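Local coordinates for microcin B17-processing protein McbB (Escherichia coli str. K-12 substr. MG1655, PDB 6GRH), which is necessary for processing the inactive microcin B17 precursor, McbA, into the active peptide, at residues 15-20 with 30-35; 116-121 with 245-250; 174-179 with 273-278; 194-199 with 282-287. One frame throughout, in Å; residues are numbered along the deposited sequence.

Contact 1 (15-20 with 30-35); sequences ILPFEI and ITYISS. With EDO (1,2-ethanediol), chain J.
Glu19 and Ile30 form a hydrogen-bonded pair in the antiparallel beta hairpin of strands 13-23 and 26-31. Glu19 N reaches Ile30 O at 2.9 Å, and Ile30 N returns a bond to Glu19 O at 2.8 Å, bent only slightly (N-H...O 172°). Toward the hairpin's open end, a water bridges the backbones: it donates to Pro17 O and accepts from Tyr32 N. Phe18 CB lies 3.6 Å from Thr31 CG2. With CG between the backbone N and carbonyl carbon (chi1 73°), Phe18 swings its ring away from the partner strand, toward Leu50 of helix 41-52 and Val85. Thr31 OG1 instead turns back on its own chain. It accepts from Ile33 N and from Ser34 N, both at 3.0 Å, an ST turn and ST motif that fold the chain into the next strand; OG1 also bonds Thr83 O. Pro17 lies over one face of the Tyr32 ring, its CB 4.0 Å from the centroid and displaced toward the rim, while its CG touches CE2. The phenol OH hydrogen-bonds O1 of a bound ethanediol at 3.1 Å. The carboxylate of Glu19 points off the hairpin, its OE2 held by Arg51 and by Ala233 N of the second subunit. Ser34 and Ser35 pair antiparallel with a strand of another protein, so the sheet runs on across that interface. A small antiparallel sheet packed on helices, with its edge receiving a foreign strand, is consistent with the winged-helix recognition domains that bind precursor peptides in this class of biosynthetic enzymes.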
# COMPACT_ATOMS: atom_id res chain seq x y z
N ILE B 15 -33.74 -20.12 -9.05
CA ILE B 15 -33.27 -21.51 -9.20
C ILE B 15 -31.74 -21.49 -9.20
O ILE B 15 -31.12 -20.78 -9.99
CB ILE B 15 -33.84 -22.19 -10.46
CG1 ILE B 15 -35.37 -22.16 -10.41
CG2 ILE B 15 -33.39 -23.63 -10.59
CD1 ILE B 15 -36.03 -22.60 -11.70
N LEU B 16 -31.14 -22.27 -8.30
CA LEU B 16 -29.70 -22.25 -8.07
C LEU B 16 -29.05 -23.35 -8.89
O LEU B 16 -29.74 -24.16 -9.47
CB LEU B 16 -29.39 -22.40 -6.57
CG LEU B 16 -30.06 -21.37 -5.67
CD1 LEU B 16 -29.99 -21.74 -4.19
CD2 LEU B 16 -29.44 -19.99 -5.90
N PRO B 17 -27.71 -23.37 -8.98
CA PRO B 17 -27.09 -24.45 -9.76
C PRO B 17 -27.27 -25.83 -9.13
O PRO B 17 -27.00 -26.01 -7.94
CB PRO B 17 -25.60 -24.07 -9.78
CG PRO B 17 -25.60 -22.59 -9.56
CD PRO B 17 -26.71 -22.39 -8.55
N PHE B 18 -27.70 -26.80 -9.92
CA PHE B 18 -27.78 -28.18 -9.47
C PHE B 18 -27.84 -29.14 -10.64
O PHE B 18 -28.08 -28.71 -11.77
CB PHE B 18 -28.99 -28.38 -8.55
CG PHE B 18 -30.32 -28.36 -9.26
CD1 PHE B 18 -30.93 -27.17 -9.58
CD2 PHE B 18 -30.95 -29.55 -9.62
CE1 PHE B 18 -32.15 -27.14 -10.24
CE2 PHE B 18 -32.18 -29.53 -10.26
CZ PHE B 18 -32.77 -28.33 -10.57
N GLU B 19 -27.60 -30.42 -10.37
CA GLU B 19 -27.90 -31.48 -11.33
C GLU B 19 -28.75 -32.54 -10.65
O GLU B 19 -28.67 -32.73 -9.43
CB GLU B 19 -26.64 -32.11 -11.93
CG GLU B 19 -25.70 -31.19 -12.72
CD GLU B 19 -26.28 -30.66 -14.04
OE1 GLU B 19 -27.11 -31.33 -14.69
OE2 GLU B 19 -25.93 -29.52 -14.42
N ILE B 20 -29.59 -33.20 -11.45
CA ILE B 20 -30.43 -34.29 -11.02
C ILE B 20 -30.11 -35.41 -11.99
O ILE B 20 -30.43 -35.29 -13.16
CB ILE B 20 -31.94 -33.90 -10.99
CG1 ILE B 20 -32.83 -35.11 -10.66
CG2 ILE B 20 -32.45 -33.27 -12.30
CD1 ILE B 20 -32.84 -35.49 -9.21
N ILE B 30 -27.69 -33.16 -6.80
CA ILE B 30 -26.44 -32.56 -6.33
C ILE B 30 -26.53 -31.06 -6.53
O ILE B 30 -26.67 -30.59 -7.66
CB ILE B 30 -25.22 -33.10 -7.09
CG1 ILE B 30 -25.23 -34.63 -7.10
CG2 ILE B 30 -23.94 -32.57 -6.47
CD1 ILE B 30 -24.34 -35.24 -8.15
N THR B 31 -26.40 -30.31 -5.44
CA THR B 31 -26.35 -28.87 -5.48
C THR B 31 -25.03 -28.38 -4.89
O THR B 31 -24.20 -29.17 -4.45
CB THR B 31 -27.51 -28.25 -4.71
OG1 THR B 31 -27.24 -28.25 -3.30
CG2 THR B 31 -28.82 -29.03 -4.97
N TYR B 32 -24.87 -27.07 -4.83
CA TYR B 32 -23.73 -26.48 -4.12
C TYR B 32 -23.73 -26.71 -2.60
O TYR B 32 -22.68 -26.70 -1.96
CB TYR B 32 -23.67 -24.99 -4.43
CG TYR B 32 -23.16 -24.63 -5.81
CD1 TYR B 32 -22.61 -25.57 -6.68
CD2 TYR B 32 -23.18 -23.32 -6.22
CE1 TYR B 32 -22.13 -25.20 -7.93
CE2 TYR B 32 -22.71 -22.95 -7.47
CZ TYR B 32 -22.18 -23.90 -8.31
OH TYR B 32 -21.69 -23.53 -9.53
N ILE B 33 -24.91 -26.93 -2.05
CA ILE B 33 -25.14 -27.07 -0.62
C ILE B 33 -25.18 -28.53 -0.19
O ILE B 33 -24.64 -28.86 0.86
CB ILE B 33 -26.48 -26.40 -0.24
CG1 ILE B 33 -26.49 -24.94 -0.68
CG2 ILE B 33 -26.81 -26.56 1.24
CD1 ILE B 33 -25.38 -24.10 -0.11
N SER B 34 -25.83 -29.40 -0.95
CA SER B 34 -26.04 -30.75 -0.50
C SER B 34 -26.15 -31.75 -1.63
O SER B 34 -26.21 -31.39 -2.79
CB SER B 34 -27.30 -30.82 0.38
OG SER B 34 -28.47 -30.56 -0.41
N SER B 35 -26.19 -33.02 -1.25
CA SER B 35 -26.52 -34.08 -2.16
C SER B 35 -27.59 -34.98 -1.52
O SER B 35 -27.54 -35.22 -0.32
CB SER B 35 -25.28 -34.88 -2.53
OG SER B 35 -25.56 -35.74 -3.61
C1 EDO J . -23.07 -21.78 -12.45
O1 EDO J . -23.00 -21.21 -11.14
C2 EDO J . -22.11 -22.96 -12.49
O2 EDO J . -21.83 -23.34 -13.84
O HOH W 1 -27.00 -24.83 -5.50

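Contact 2 (116-121 with 245-250); sequences KCDGVF and LIKRRL. With EDO (1,2-ethanediol), chain J.
Asp118 and Lys247 cross at about a right angle in a salt-bridge network that ties the loop after helix 111-115 to helix 236-254. The loop leaves its helix through a Schellman motif, with Gly119 at the C-prime position and positive phi (72°), and this turn sets Asp118 and Val120 facing the longer helix. Lys247 sets out beside its carbonyl carbon (chi1 -169°) and kinks at chi3, which lays its end across the carboxylate. Lys247 NZ lies 3.2 Å from Asp118 OD1 and 3.4 Å from its OD2, two weak bonds, and CD brushes OD2. The ammonium has firmer partners in the second subunit, a salt bridge to Glu238 and a hydrogen bond to Ser237 OG, so Asp118 is one of several groups around a buried charge. Arg248 leaves the far side of the helix but bends at chi2, bringing NH1 to a long 3.9 Å from Asp118 OD1; NH1 also bonds Gln251. Lys247 NZ stands over one guanidinium face, near its rim, where the acidic groups probably offset the two positive charges. Apolar contact follows one turn on: Val120 and Leu250 also meet nearly at right angles, CG1 to CB at 4.1 Å, beside Trp115. At the edge of the Arg248 guanidinium a water donates to Asp118 OD1 at 2.6 Å and accepts from NH1, while ethanediol O1 takes a bond from NH2 at 3.0 Å.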
# COMPACT_ATOMS: atom_id res chain seq x y z
N LYS B 116 -29.87 -15.06 -18.12
CA LYS B 116 -31.11 -15.21 -17.35
C LYS B 116 -31.06 -16.38 -16.37
O LYS B 116 -31.64 -16.30 -15.29
CB LYS B 116 -32.34 -15.36 -18.28
CG LYS B 116 -32.66 -14.11 -19.07
CD LYS B 116 -33.95 -14.27 -19.88
CE LYS B 116 -34.36 -12.97 -20.58
NZ LYS B 116 -34.28 -11.74 -19.71
N CYS B 117 -30.36 -17.45 -16.71
CA CYS B 117 -30.26 -18.58 -15.79
C CYS B 117 -29.29 -18.34 -14.63
O CYS B 117 -29.16 -19.19 -13.75
CB CYS B 117 -29.93 -19.86 -16.54
SG CYS B 117 -28.26 -19.97 -17.17
N ASP B 118 -28.59 -17.18 -14.64
CA ASP B 118 -27.85 -16.67 -13.50
C ASP B 118 -28.61 -15.52 -12.84
O ASP B 118 -28.05 -14.79 -12.02
CB ASP B 118 -26.47 -16.20 -13.99
CG ASP B 118 -25.74 -17.27 -14.81
OD1 ASP B 118 -25.21 -18.25 -14.23
OD2 ASP B 118 -25.73 -17.18 -16.06
N GLY B 119 -29.88 -15.31 -13.23
CA GLY B 119 -30.69 -14.26 -12.68
C GLY B 119 -30.33 -12.85 -13.10
O GLY B 119 -30.78 -11.90 -12.47
N VAL B 120 -29.57 -12.73 -14.18
CA VAL B 120 -29.12 -11.44 -14.68
C VAL B 120 -30.03 -10.95 -15.81
O VAL B 120 -30.15 -11.63 -16.81
CB VAL B 120 -27.68 -11.55 -15.19
CG1 VAL B 120 -27.26 -10.27 -15.92
CG2 VAL B 120 -26.75 -11.81 -14.01
N PHE B 121 -30.64 -9.78 -15.62
CA PHE B 121 -31.52 -9.12 -16.62
C PHE B 121 -30.71 -8.08 -17.40
O PHE B 121 -30.38 -7.02 -16.87
CB PHE B 121 -32.71 -8.46 -15.92
CG PHE B 121 -33.70 -7.74 -16.85
CD1 PHE B 121 -33.86 -8.08 -18.20
CD2 PHE B 121 -34.51 -6.72 -16.32
CE1 PHE B 121 -34.78 -7.41 -19.00
CE2 PHE B 121 -35.43 -6.04 -17.12
CZ PHE B 121 -35.57 -6.38 -18.47
N LEU B 245 -16.01 -13.27 -16.32
CA LEU B 245 -15.86 -12.23 -15.30
C LEU B 245 -16.94 -11.15 -15.33
O LEU B 245 -17.42 -10.72 -14.28
CB LEU B 245 -14.46 -11.60 -15.35
CG LEU B 245 -13.31 -12.43 -14.83
CD1 LEU B 245 -11.99 -11.66 -14.98
CD2 LEU B 245 -13.48 -12.77 -13.37
N ILE B 246 -17.33 -10.75 -16.53
CA ILE B 246 -18.45 -9.82 -16.74
C ILE B 246 -19.74 -10.41 -16.17
O ILE B 246 -20.45 -9.78 -15.35
CB ILE B 246 -18.59 -9.44 -18.22
CG1 ILE B 246 -17.38 -8.61 -18.70
CG2 ILE B 246 -19.86 -8.63 -18.48
CD1 ILE B 246 -17.31 -8.37 -20.19
N LYS B 247 -20.03 -11.65 -16.57
CA LYS B 247 -21.22 -12.33 -16.07
C LYS B 247 -21.26 -12.40 -14.55
O LYS B 247 -22.27 -12.03 -13.93
CB LYS B 247 -21.32 -13.74 -16.67
CG LYS B 247 -22.68 -14.35 -16.37
CD LYS B 247 -22.74 -15.82 -16.68
CE LYS B 247 -22.22 -16.63 -15.51
NZ LYS B 247 -22.43 -18.04 -15.84
N ARG B 248 -20.15 -12.85 -13.95
CA ARG B 248 -20.13 -12.98 -12.51
C ARG B 248 -20.22 -11.66 -11.79
O ARG B 248 -20.86 -11.58 -10.75
CB ARG B 248 -18.91 -13.75 -12.02
CG ARG B 248 -18.97 -15.20 -12.39
CD ARG B 248 -20.22 -15.90 -11.83
NE ARG B 248 -19.99 -17.33 -11.82
CZ ARG B 248 -20.92 -18.27 -11.81
NH1 ARG B 248 -22.22 -17.97 -11.80
NH2 ARG B 248 -20.53 -19.54 -11.77
N ARG B 249 -19.62 -10.63 -12.36
CA ARG B 249 -19.74 -9.32 -11.77
C ARG B 249 -21.17 -8.78 -11.84
O ARG B 249 -21.69 -8.25 -10.85
CB ARG B 249 -18.68 -8.37 -12.39
CG ARG B 249 -18.65 -7.02 -11.72
CD ARG B 249 -18.02 -7.12 -10.34
NE ARG B 249 -18.01 -5.82 -9.70
CZ ARG B 249 -18.50 -5.52 -8.49
NH1 ARG B 249 -19.02 -6.45 -7.68
NH2 ARG B 249 -18.41 -4.26 -8.08
N LEU B 250 -21.82 -8.90 -12.97
CA LEU B 250 -23.22 -8.52 -13.09
C LEU B 250 -24.09 -9.31 -12.15
O LEU B 250 -25.04 -8.78 -11.55
CB LEU B 250 -23.73 -8.69 -14.53
CG LEU B 250 -23.53 -7.54 -15.51
CD1 LEU B 250 -23.95 -7.99 -16.90
CD2 LEU B 250 -24.26 -6.27 -15.09
C1 EDO J . -23.07 -21.78 -12.45
O1 EDO J . -23.00 -21.21 -11.14
C2 EDO J . -22.11 -22.96 -12.49
O2 EDO J . -21.83 -23.34 -13.84
O HOH W 2 -25.34 -18.99 -11.72

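Contact 3 (174-179 with 273-278); sequences LKESFR and DLITCI
Glu176, third residue of the type II' turn from Leu174 to Ser177, makes the main polar link: its O accepts from Leu274 N at 2.8 Å, nearly head-on. The same carbonyl oxygen lies against Leu274 CB at 3.4 Å. With its chain extended beyond CG, Glu176 runs obliquely past Ile275, whose CG1 approaches CD at 3.9 Å. Its OE1 shares a water with Asp273 OD1, and the water donates to both, which probably eases the approach of two like charges 5.0 Å apart. Ser177 faces Asp273 as an antiparallel non-hydrogen-bonded pair, CA to CA 4.5 Å. Its OG turns back to Leu174 O at 2.6 Å, joining Ser177 N on that oxygen, and accepts from Arg179 NE. Asp273 OD2 likewise serves its own chain, receiving Ile275 N and Thr276 N in an Asx turn and Asx motif. At Phe178, a chi1 of 179° sends the ring toward Ser242 and Leu245 of helix 236-254, leaving CB to meet Leu274 CD2 at 4.2 Å. Beyond the pair, Leu274 O is bonded by His244 and Arg248 of the second subunit. Here a type II' turn linking strands 167-174 and 177-180 meets the Asx-turn loop linking 269-273 and 279-282, at one end of neighbouring antiparallel strands in the mixed sheet.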
# COMPACT_ATOMS: atom_id res chain seq x y z
N LEU B 174 -5.58 -3.41 -20.39
CA LEU B 174 -4.41 -2.58 -20.18
C LEU B 174 -3.26 -3.52 -19.96
O LEU B 174 -3.31 -4.33 -19.02
CB LEU B 174 -4.58 -1.67 -18.96
CG LEU B 174 -3.35 -0.86 -18.51
CD1 LEU B 174 -2.87 0.05 -19.62
CD2 LEU B 174 -3.71 -0.08 -17.25
N LYS B 175 -2.29 -3.44 -20.86
CA LYS B 175 -1.10 -4.29 -20.89
C LYS B 175 -1.50 -5.77 -20.93
O LYS B 175 -2.10 -6.19 -21.91
CB LYS B 175 -0.17 -3.90 -19.73
CG LYS B 175 0.36 -2.48 -19.92
CD LYS B 175 1.47 -2.17 -18.92
CE LYS B 175 2.11 -0.83 -19.19
NZ LYS B 175 3.53 -0.85 -18.74
N GLU B 176 -1.24 -6.54 -19.87
CA GLU B 176 -1.65 -7.95 -19.84
C GLU B 176 -2.85 -8.17 -18.92
O GLU B 176 -3.08 -9.31 -18.48
CB GLU B 176 -0.47 -8.81 -19.40
CG GLU B 176 0.70 -8.74 -20.36
CD GLU B 176 1.94 -9.48 -19.87
OE1 GLU B 176 2.25 -9.44 -18.65
OE2 GLU B 176 2.62 -10.09 -20.73
N SER B 177 -3.60 -7.11 -18.60
CA SER B 177 -4.73 -7.23 -17.71
C SER B 177 -6.06 -6.90 -18.35
O SER B 177 -6.15 -6.11 -19.32
CB SER B 177 -4.57 -6.33 -16.49
OG SER B 177 -4.70 -4.96 -16.86
N PHE B 178 -7.09 -7.50 -17.78
CA PHE B 178 -8.48 -7.12 -18.01
C PHE B 178 -8.91 -6.34 -16.76
O PHE B 178 -8.78 -6.81 -15.64
CB PHE B 178 -9.32 -8.36 -18.26
CG PHE B 178 -10.79 -8.07 -18.48
CD1 PHE B 178 -11.19 -7.14 -19.41
CD2 PHE B 178 -11.75 -8.73 -17.73
CE1 PHE B 178 -12.54 -6.86 -19.60
CE2 PHE B 178 -13.09 -8.47 -17.92
CZ PHE B 178 -13.49 -7.53 -18.85
N ARG B 179 -9.42 -5.14 -16.96
CA ARG B 179 -9.84 -4.25 -15.88
C ARG B 179 -11.34 -4.09 -15.86
O ARG B 179 -11.94 -3.81 -16.90
CB ARG B 179 -9.23 -2.87 -16.07
CG ARG B 179 -7.72 -2.87 -16.10
CD ARG B 179 -7.18 -3.10 -14.72
NE ARG B 179 -5.72 -3.11 -14.74
CZ ARG B 179 -4.94 -3.00 -13.67
NH1 ARG B 179 -5.44 -2.83 -12.45
NH2 ARG B 179 -3.63 -3.02 -13.85
N ASP B 273 -5.14 -10.51 -14.14
CA ASP B 273 -3.98 -10.73 -14.97
C ASP B 273 -4.28 -11.87 -15.94
O ASP B 273 -4.52 -12.99 -15.51
CB ASP B 273 -2.77 -11.07 -14.11
CG ASP B 273 -1.48 -11.17 -14.91
OD1 ASP B 273 -0.52 -10.44 -14.59
OD2 ASP B 273 -1.42 -11.96 -15.87
N LEU B 274 -4.28 -11.58 -17.25
CA LEU B 274 -4.64 -12.58 -18.26
C LEU B 274 -3.62 -13.72 -18.42
O LEU B 274 -3.96 -14.77 -18.99
CB LEU B 274 -4.93 -11.92 -19.60
CG LEU B 274 -6.19 -11.07 -19.63
CD1 LEU B 274 -6.25 -10.25 -20.91
CD2 LEU B 274 -7.44 -11.90 -19.44
N ILE B 275 -2.40 -13.53 -17.91
CA ILE B 275 -1.37 -14.56 -17.95
C ILE B 275 -1.54 -15.54 -16.78
O ILE B 275 -1.66 -16.75 -16.98
CB ILE B 275 0.05 -13.95 -17.93
CG1 ILE B 275 0.21 -12.85 -19.00
CG2 ILE B 275 1.13 -15.04 -18.16
CD1 ILE B 275 -0.14 -13.29 -20.41
N THR B 276 -1.53 -15.03 -15.55
CA THR B 276 -1.63 -15.87 -14.36
C THR B 276 -3.04 -16.20 -13.98
O THR B 276 -3.25 -17.08 -13.15
CB THR B 276 -0.98 -15.21 -13.11
OG1 THR B 276 -1.69 -14.00 -12.79
CG2 THR B 276 0.47 -14.96 -13.35
N CYS B 277 -4.01 -15.49 -14.55
CA CYS B 277 -5.43 -15.57 -14.18
C CYS B 277 -5.78 -15.19 -12.74
O CYS B 277 -6.87 -15.51 -12.28
CB CYS B 277 -6.06 -16.92 -14.57
SG CYS B 277 -5.62 -17.44 -16.25
N ILE B 278 -4.91 -14.45 -12.07
CA ILE B 278 -5.13 -14.02 -10.70
C ILE B 278 -5.92 -12.72 -10.72
O ILE B 278 -5.61 -11.82 -11.50
CB ILE B 278 -3.77 -13.80 -10.00
CG1 ILE B 278 -3.15 -15.16 -9.64
CG2 ILE B 278 -3.95 -12.92 -8.77
CD1 ILE B 278 -1.65 -15.14 -9.40
O HOH W 3 1.34 -10.31 -16.46

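Contact 4 (194-199 with 282-287); sequences FCHIER and EPVIHW. With ZN (zinc ion), chain F; SO4 (sulfate ion), chain G.
Cys195 SG, gripped from two directions, binds the zinc ion at 2.3 Å and accepts a nearly straight hydrogen bond from Trp287 N at 3.2 Å (N-H...S 169°). It is one corner of a four-cysteine zinc site completed by Cys192, Cys290 and Cys292; Cys192 and Cys195 form a CxxC pair at the start of helix 193-204. The N-H probably draws off some of the thiolate's negative charge. Trp287, CG anti to the backbone N (chi1 178°), lays its indole against Glu198. The two lie flat together: Glu198 CG sits 3.4 Å from the centroid of the six-membered ring, and the carboxylate plane is only 13° from that of the indole. Tyr225 OH holds Glu198 OE2, and Glu212 holds Trp287 NE1, so both partners are fixed at their polar ends. Val284 makes a second CH-pi contact, its CG2 centred over one face of the His196 imidazole at 3.4 Å. That ring is held at ND1 by Cys192 O and at NE2 by a water bridging to Val284 N. Another water ties Cys195 O to Ile285 O. The loop also packs against McbC through Pro283, Ile285 and His286. Arg199 and Glu282 form a long ion pair, NH2 to OE2 3.9 Å, with the oxygen well out of the guanidinium plane, and a water also bridges the same two atoms; Glu282 OE1 is in a salt bridge with Arg203. The Arg199 guanidinium points N-H groups at a sulfate: NH1 to O3 and NH2 to O4, each 2.7 Å.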
# COMPACT_ATOMS: atom_id res chain seq x y z
N PHE B 194 -12.28 7.59 -15.07
CA PHE B 194 -11.04 8.37 -15.16
C PHE B 194 -10.27 8.32 -13.83
O PHE B 194 -9.04 8.23 -13.82
CB PHE B 194 -11.33 9.77 -15.71
CG PHE B 194 -11.84 9.74 -17.11
CD1 PHE B 194 -10.99 9.38 -18.16
CD2 PHE B 194 -13.19 9.92 -17.38
CE1 PHE B 194 -11.47 9.24 -19.45
CE2 PHE B 194 -13.68 9.83 -18.68
CZ PHE B 194 -12.82 9.48 -19.71
N CYS B 195 -11.00 8.25 -12.72
CA CYS B 195 -10.40 7.98 -11.43
C CYS B 195 -9.63 6.65 -11.42
O CYS B 195 -8.54 6.57 -10.82
CB CYS B 195 -11.43 8.02 -10.30
SG CYS B 195 -12.11 9.66 -9.99
N HIS B 196 -10.18 5.63 -12.08
CA HIS B 196 -9.59 4.30 -12.15
C HIS B 196 -8.37 4.26 -13.05
O HIS B 196 -7.26 3.79 -12.63
CB HIS B 196 -10.63 3.25 -12.59
CG HIS B 196 -11.58 2.89 -11.50
ND1 HIS B 196 -12.66 3.68 -11.17
CD2 HIS B 196 -11.56 1.88 -10.60
CE1 HIS B 196 -13.30 3.13 -10.15
NE2 HIS B 196 -12.64 2.05 -9.78
N ILE B 197 -8.53 4.75 -14.28
CA ILE B 197 -7.49 4.60 -15.29
C ILE B 197 -6.22 5.39 -14.88
O ILE B 197 -5.12 4.93 -15.11
CB ILE B 197 -8.01 5.00 -16.68
CG1 ILE B 197 -7.15 4.37 -17.77
CG2 ILE B 197 -8.08 6.50 -16.84
CD1 ILE B 197 -7.90 4.22 -19.07
N GLU B 198 -6.40 6.52 -14.21
CA GLU B 198 -5.27 7.28 -13.65
C GLU B 198 -4.56 6.55 -12.51
O GLU B 198 -3.34 6.61 -12.40
CB GLU B 198 -5.73 8.68 -13.21
CG GLU B 198 -6.14 9.55 -14.40
CD GLU B 198 -4.99 9.86 -15.36
OE1 GLU B 198 -3.83 9.91 -14.89
OE2 GLU B 198 -5.27 10.08 -16.58
N ARG B 199 -5.31 5.87 -11.66
CA ARG B 199 -4.71 5.00 -10.64
C ARG B 199 -3.84 3.91 -11.29
O ARG B 199 -2.69 3.71 -10.85
CB ARG B 199 -5.78 4.40 -9.73
CG ARG B 199 -5.26 3.56 -8.57
CD ARG B 199 -4.71 4.43 -7.47
NE ARG B 199 -4.18 3.65 -6.35
CZ ARG B 199 -2.94 3.17 -6.24
NH1 ARG B 199 -2.01 3.33 -7.19
NH2 ARG B 199 -2.63 2.50 -5.14
N GLU B 282 -9.90 -4.06 -5.57
CA GLU B 282 -9.26 -2.90 -4.94
C GLU B 282 -10.15 -1.66 -5.06
O GLU B 282 -10.57 -1.34 -6.15
CB GLU B 282 -7.90 -2.63 -5.64
CG GLU B 282 -7.00 -1.63 -4.93
CD GLU B 282 -5.59 -1.52 -5.52
OE1 GLU B 282 -5.29 -2.15 -6.56
OE2 GLU B 282 -4.74 -0.80 -4.93
N PRO B 283 -10.41 -0.96 -3.93
CA PRO B 283 -11.15 0.30 -4.03
C PRO B 283 -10.18 1.40 -4.45
O PRO B 283 -9.09 1.45 -3.92
CB PRO B 283 -11.65 0.51 -2.60
CG PRO B 283 -10.62 -0.17 -1.72
CD PRO B 283 -9.94 -1.22 -2.55
N VAL B 284 -10.54 2.22 -5.42
CA VAL B 284 -9.67 3.35 -5.81
C VAL B 284 -10.22 4.64 -5.21
O VAL B 284 -11.40 4.78 -5.02
CB VAL B 284 -9.49 3.47 -7.34
CG1 VAL B 284 -9.21 2.09 -7.96
CG2 VAL B 284 -10.66 4.15 -8.01
N ILE B 285 -9.33 5.58 -4.96
CA ILE B 285 -9.72 6.92 -4.53
C ILE B 285 -10.14 7.78 -5.74
O ILE B 285 -9.83 7.46 -6.89
CB ILE B 285 -8.60 7.63 -3.73
CG1 ILE B 285 -7.35 7.88 -4.57
CG2 ILE B 285 -8.22 6.79 -2.50
CD1 ILE B 285 -6.33 8.77 -3.90
N HIS B 286 -10.87 8.84 -5.46
CA HIS B 286 -11.14 9.88 -6.48
C HIS B 286 -9.81 10.51 -6.89
O HIS B 286 -8.95 10.78 -6.05
CB HIS B 286 -12.04 10.97 -5.92
CG HIS B 286 -13.44 10.53 -5.67
ND1 HIS B 286 -13.85 9.98 -4.47
CD2 HIS B 286 -14.54 10.57 -6.46
CE1 HIS B 286 -15.14 9.69 -4.55
NE2 HIS B 286 -15.58 10.05 -5.74
N TRP B 287 -9.60 10.66 -8.19
CA TRP B 287 -8.38 11.26 -8.67
C TRP B 287 -8.48 12.78 -8.43
O TRP B 287 -9.52 13.40 -8.70
CB TRP B 287 -8.17 10.94 -10.13
CG TRP B 287 -6.98 11.55 -10.73
CD1 TRP B 287 -5.73 11.63 -10.21
CD2 TRP B 287 -6.90 12.11 -12.04
NE1 TRP B 287 -4.88 12.21 -11.11
CE2 TRP B 287 -5.58 12.51 -12.25
CE3 TRP B 287 -7.84 12.30 -13.07
CZ2 TRP B 287 -5.15 13.10 -13.44
CZ3 TRP B 287 -7.42 12.89 -14.26
CH2 TRP B 287 -6.08 13.28 -14.43
ZN ZN F . -13.51 10.59 -11.62
S SO4 G . 0.93 1.70 -5.81
O1 SO4 G . 1.54 0.43 -6.29
O2 SO4 G . 1.92 2.52 -5.07
O3 SO4 G . 0.50 2.47 -6.99
O4 SO4 G . -0.18 1.35 -4.91
O HOH W 4 -7.65 7.35 -8.42
O HOH W 5 -12.84 0.91 -7.21
O HOH W 6 -6.54 4.16 -4.64
O HOH W 7 -4.72 1.27 -3.27
O HOH W 8 -6.38 1.72 -5.36

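How the contacts relate
Contacts 1 and 2 are buried, contacts 3 and 4 only partly so, and contact 2 lies nearest the chain's centre. Contacts 1 and 4 lie on opposite sides of that centre, about 39 Å apart between centres: one is strand pairing in the N-terminal hairpin, the other a helix and loop joined through a metal-bound cysteine. Contact 2 relies on buried charge, contact 3 on backbone bonding at the sheet. These two meet on helix 236-254, where Leu245 and Ile246 pack on the Phe178 ring. A single ethanediol links contacts 1 and 2 through Tyr32 and Arg248. Contacts 1, 2 and 3 touch the second subunit, whereas contact 4 faces McbC.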